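Local coordinates for protein pyruvate formate-lyase 2 (Archaeoglobus fulgidus, PDB 2F3O) that is a glycyl radical enzyme of unconfirmed substrate, probably a lyase related to pyruvate formate-lyase and glycerol dehydratase, at residues Gly338-Tyr343 and Asp417-Thr422; Lys406-Ala411 and Ile429-Asn434. One frame throughout, in Å; residues are numbered along the deposited sequence.

Contact 1. Residues Gly338-Tyr343 and Asp417-Thr422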
# COMPACT_ATOMS: atom_id res chain seq x y z
N GLY A 338 16.77 16.36 32.44
CA GLY A 338 17.33 15.12 32.98
C GLY A 338 17.05 13.90 32.12
O GLY A 338 16.54 14.01 31.01
N GLY A 339 17.38 12.73 32.63
CA GLY A 339 17.09 11.50 31.90
C GLY A 339 18.32 10.91 31.27
O GLY A 339 19.43 11.36 31.53
N CYS A 340 18.13 9.90 30.43
CA CYS A 340 19.25 9.21 29.80
C CYS A 340 19.33 9.41 28.27
O CYS A 340 18.42 9.97 27.65
CB CYS A 340 19.16 7.73 30.11
SG CYS A 340 17.76 6.96 29.31
N ASP A 341 20.42 8.95 27.66
CA ASP A 341 20.48 8.99 26.20
C ASP A 341 19.85 7.72 25.60
O ASP A 341 19.25 6.92 26.31
CB ASP A 341 21.91 9.31 25.68
CG ASP A 341 22.97 8.26 26.06
OD1 ASP A 341 24.17 8.56 25.92
OD2 ASP A 341 22.64 7.12 26.48
N ILE A 342 20.03 7.51 24.31
CA ILE A 342 19.49 6.31 23.65
C ILE A 342 20.31 5.02 23.91
O ILE A 342 20.07 3.97 23.29
CB ILE A 342 19.34 6.53 22.14
CG1 ILE A 342 20.69 6.84 21.52
CG2 ILE A 342 18.36 7.67 21.85
CD1 ILE A 342 20.69 6.69 20.05
N TYR A 343 21.29 5.12 24.81
CA TYR A 343 22.11 3.98 25.20
C TYR A 343 21.92 3.62 26.67
O TYR A 343 22.24 2.51 27.09
CB TYR A 343 23.56 4.26 24.89
CG TYR A 343 23.80 4.29 23.42
CD1 TYR A 343 23.90 3.11 22.70
CD2 TYR A 343 23.92 5.50 22.75
CE1 TYR A 343 24.11 3.13 21.32
CE2 TYR A 343 24.13 5.54 21.38
CZ TYR A 343 24.23 4.36 20.67
OH TYR A 343 24.45 4.38 19.32
N ASP A 417 13.62 5.61 20.50
CA ASP A 417 12.61 6.64 20.61
C ASP A 417 11.98 6.64 22.02
O ASP A 417 11.60 7.69 22.53
CB ASP A 417 11.56 6.50 19.50
CG ASP A 417 12.02 7.11 18.17
OD1 ASP A 417 12.07 6.37 17.16
OD2 ASP A 417 12.31 8.33 18.11
N ALA A 418 11.90 5.46 22.65
CA ALA A 418 11.43 5.34 24.04
C ALA A 418 12.44 5.89 25.04
O ALA A 418 12.07 6.63 25.94
CB ALA A 418 11.08 3.90 24.38
N LEU A 419 13.71 5.51 24.90
CA LEU A 419 14.79 6.07 25.72
C LEU A 419 14.84 7.59 25.64
O LEU A 419 14.98 8.26 26.65
CB LEU A 419 16.15 5.50 25.30
CG LEU A 419 16.80 4.28 25.97
CD1 LEU A 419 16.23 3.98 27.37
CD2 LEU A 419 16.73 3.06 25.09
N ASN A 420 14.66 8.15 24.45
CA ASN A 420 14.70 9.59 24.26
C ASN A 420 13.31 10.24 24.41
O ASN A 420 12.92 11.10 23.61
CB ASN A 420 15.29 9.88 22.87
CG ASN A 420 15.63 11.35 22.64
OD1 ASN A 420 16.50 11.91 23.32
ND2 ASN A 420 14.95 11.97 21.67
N TYR A 421 12.55 9.84 25.41
CA TYR A 421 11.20 10.33 25.47
C TYR A 421 11.16 11.71 26.07
O TYR A 421 12.11 12.15 26.70
CB TYR A 421 10.27 9.39 26.22
CG TYR A 421 10.41 9.39 27.73
CD1 TYR A 421 9.58 10.15 28.55
CD2 TYR A 421 11.37 8.59 28.34
CE1 TYR A 421 9.71 10.12 29.93
CE2 TYR A 421 11.52 8.56 29.72
CZ TYR A 421 10.69 9.32 30.50
OH TYR A 421 10.86 9.25 31.86
N THR A 422 10.03 12.38 25.86
CA THR A 422 9.77 13.65 26.45
C THR A 422 8.45 13.59 27.20
O THR A 422 7.70 12.63 27.11
CB THR A 422 9.65 14.74 25.39
OG1 THR A 422 9.50 16.02 26.02
CG2 THR A 422 8.45 14.45 24.49

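Contact 2. Residues Lys406-Ala411 and Ile429-Asn434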
# COMPACT_ATOMS: atom_id res chain seq x y z
N LYS A 406 9.24 1.41 29.47
CA LYS A 406 8.62 0.09 29.41
C LYS A 406 7.20 0.26 28.86
O LYS A 406 6.73 -0.56 28.08
CB LYS A 406 8.62 -0.55 30.80
CG LYS A 406 8.24 -2.00 30.87
CD LYS A 406 8.65 -2.59 32.22
CE LYS A 406 10.09 -2.19 32.58
NZ LYS A 406 10.80 -3.05 33.62
N ALA A 407 6.56 1.37 29.25
CA ALA A 407 5.22 1.70 28.81
C ALA A 407 5.23 2.00 27.34
O ALA A 407 4.35 1.57 26.61
CB ALA A 407 4.70 2.89 29.55
N LEU A 408 6.25 2.73 26.91
CA LEU A 408 6.36 3.13 25.52
C LEU A 408 6.71 1.95 24.63
O LEU A 408 6.13 1.78 23.58
CB LEU A 408 7.33 4.30 25.35
CG LEU A 408 6.83 5.62 25.97
CD1 LEU A 408 7.97 6.56 26.13
CD2 LEU A 408 5.69 6.28 25.20
N LYS A 409 7.62 1.09 25.08
CA LYS A 409 7.92 -0.12 24.32
C LYS A 409 6.70 -1.03 24.10
O LYS A 409 6.60 -1.65 23.07
CB LYS A 409 9.12 -0.89 24.89
CG LYS A 409 10.40 -0.57 24.17
CD LYS A 409 11.61 -0.70 25.07
CE LYS A 409 12.12 -2.14 25.16
NZ LYS A 409 13.57 -2.18 25.53
N ASN A 410 5.76 -1.06 25.04
CA ASN A 410 4.53 -1.82 24.85
C ASN A 410 3.53 -1.14 23.93
O ASN A 410 2.62 -1.77 23.43
CB ASN A 410 3.85 -2.12 26.18
CG ASN A 410 4.51 -3.24 26.92
OD1 ASN A 410 5.65 -3.61 26.62
ND2 ASN A 410 3.81 -3.79 27.90
N ALA A 411 3.72 0.16 23.72
CA ALA A 411 2.90 0.91 22.80
C ALA A 411 3.55 0.83 21.44
O ALA A 411 3.16 1.55 20.50
CB ALA A 411 2.79 2.34 23.26
N ILE A 429 3.57 11.16 28.62
CA ILE A 429 4.86 10.82 28.03
C ILE A 429 4.69 10.42 26.56
O ILE A 429 3.61 9.95 26.14
CB ILE A 429 5.56 9.70 28.80
CG1 ILE A 429 4.65 8.48 28.94
CG2 ILE A 429 5.98 10.18 30.17
CD1 ILE A 429 5.41 7.24 29.28
N ALA A 430 5.76 10.60 25.79
CA ALA A 430 5.70 10.52 24.33
C ALA A 430 7.10 10.50 23.78
O ALA A 430 7.99 11.10 24.35
CB ALA A 430 4.92 11.73 23.75
N PRO A 431 7.32 9.78 22.67
CA PRO A 431 8.55 9.93 21.87
C PRO A 431 8.76 11.39 21.50
O PRO A 431 7.82 12.05 21.08
CB PRO A 431 8.28 9.09 20.62
CG PRO A 431 6.83 8.70 20.70
CD PRO A 431 6.44 8.72 22.12
N PHE A 432 9.98 11.90 21.68
CA PHE A 432 10.24 13.31 21.47
C PHE A 432 10.39 13.67 20.01
O PHE A 432 11.31 13.25 19.32
CB PHE A 432 11.47 13.74 22.26
CG PHE A 432 11.81 15.21 22.16
CD1 PHE A 432 10.83 16.19 22.23
CD2 PHE A 432 13.13 15.62 22.03
CE1 PHE A 432 11.16 17.54 22.14
CE2 PHE A 432 13.46 16.97 21.93
CZ PHE A 432 12.48 17.92 21.99
N GLY A 433 9.44 14.48 19.56
CA GLY A 433 9.64 15.23 18.35
C GLY A 433 9.04 14.63 17.10
O GLY A 433 8.95 15.29 16.06
N ASN A 434 8.60 13.39 17.20
CA ASN A 434 8.09 12.69 16.05
C ASN A 434 6.79 11.97 16.37
O ASN A 434 6.51 10.90 15.85
CB ASN A 434 9.16 11.77 15.42
CG ASN A 434 9.67 10.63 16.34
OD1 ASN A 434 10.25 9.68 15.84
ND2 ASN A 434 9.48 10.73 17.65

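Contact 1. Residues Gly338-Tyr343 and Asp417-Thr422
Cys340 and Ile342 reach the last helical residue, Leu419, and the turn residue Asn420 through their first torsions. With chi1 at 68°, Cys340 tucks SG between its own backbone N and carbonyl carbon, which brings the sulfur 3.9 Å from Leu419 CD1. In Ile342 the two branches part company: CG2, opposite the carbonyl carbon, lies 3.9 Å from Asn420 CB, the two side chains meeting at a slant, while the CG1 arm leads off elsewhere. Between them Leu419 shows how a single side chain can join a loop by covering its backbone. Its CB is 3.6 Å from Asp341 O and also packs on Ile342 CA, and CD2 comes within 3.9 Å of Ile342 O. No hydrogen bond spans the two segments, but the loop keeps its own shape with an Asx turn, in which Asp341 OD2 accepts from Tyr343 N at 2.9 Å, the donor approaching 51° out of the carboxylate plane. Cut back to an alanine, Leu419 loses both methyls, which is likely to open a gap beside residues 340-342 and leave Cys340 SG without its apolar partner. Asn420, first to leave the helical conformation, turns its polar end to the subunit interface, where its OD1 accepts from Tyr343 OH of the second subunit. Arg277 binds the carbonyls of Gly338 and Cys340, and Arg372 of strand 368-373 those of Leu419 and Tyr421. The contact thus sits where the loop leaving strand 334-338 meets the junction between helix 415-419 and hairpin strand 421-424.

Contact 2. Residues Lys406-Ala411 and Ile429-Asn434
Ile429 and Leu408 begin the contact, in which helix 401-410 packs on the beta hairpin made by strands 421-424 and 428-431, held by apolar side chains. In glycyl radical enzymes a cysteine-bearing loop enters the active-site barrel, and the turn of this hairpin is consistent with that element. Over the short segments the helix and strand directions differ by 58°, with their axes 9.4 Å apart at closest approach. At Ile429 the extended CG1 arm (chi2 162°) carries CD1 out to the helix, 3.9 Å from Leu408 CG, with Ala407 CB farther from that methyl at 4.4 Å. Ala430 comes next and points its methyl away; its contribution is backbone, with CA facing Leu408 CD2. Pro431 closes the strand, its ring crossing the leucine at a slant. Tyr421 from the neighbouring strand also touches both Leu408 and Ile429, and Ala418 adds to the cover on Leu408. Past the proline, Phe432 turns from the helix, and its carbonyl accepts from Arg416 of the second subunit. Leu408 therefore divides its branched end between two strand residues: CG and CD1 meet Ile429 CD1, while Leu408 CD2 rests 4.0 Å from Pro431 CD.

Both contacts are largely buried and gather round one hairpin: contact 2 uses its strand 428-431, whereas contact 1 lies on the helix end and turn that lead into the partner strand 421-424; the probable hydrogen bond from Thr422 N to Ala430 O joins them. Contact 2 is the more uniform, wholly apolar, with a helix laid on a strand and every touching residue buried. Contact 1 mixes one leucine with loop carbonyls, a thiol and an isoleucine methyl set against Asn420, and arginines and the second subunit take up much surrounding polarity. Both reach that subunit, contact 1 through Asn420 and Tyr343, contact 2 beyond its apolar part. Consecutive helices 401-410 and 415-419 supply one side of contacts 2 and 1 respectively.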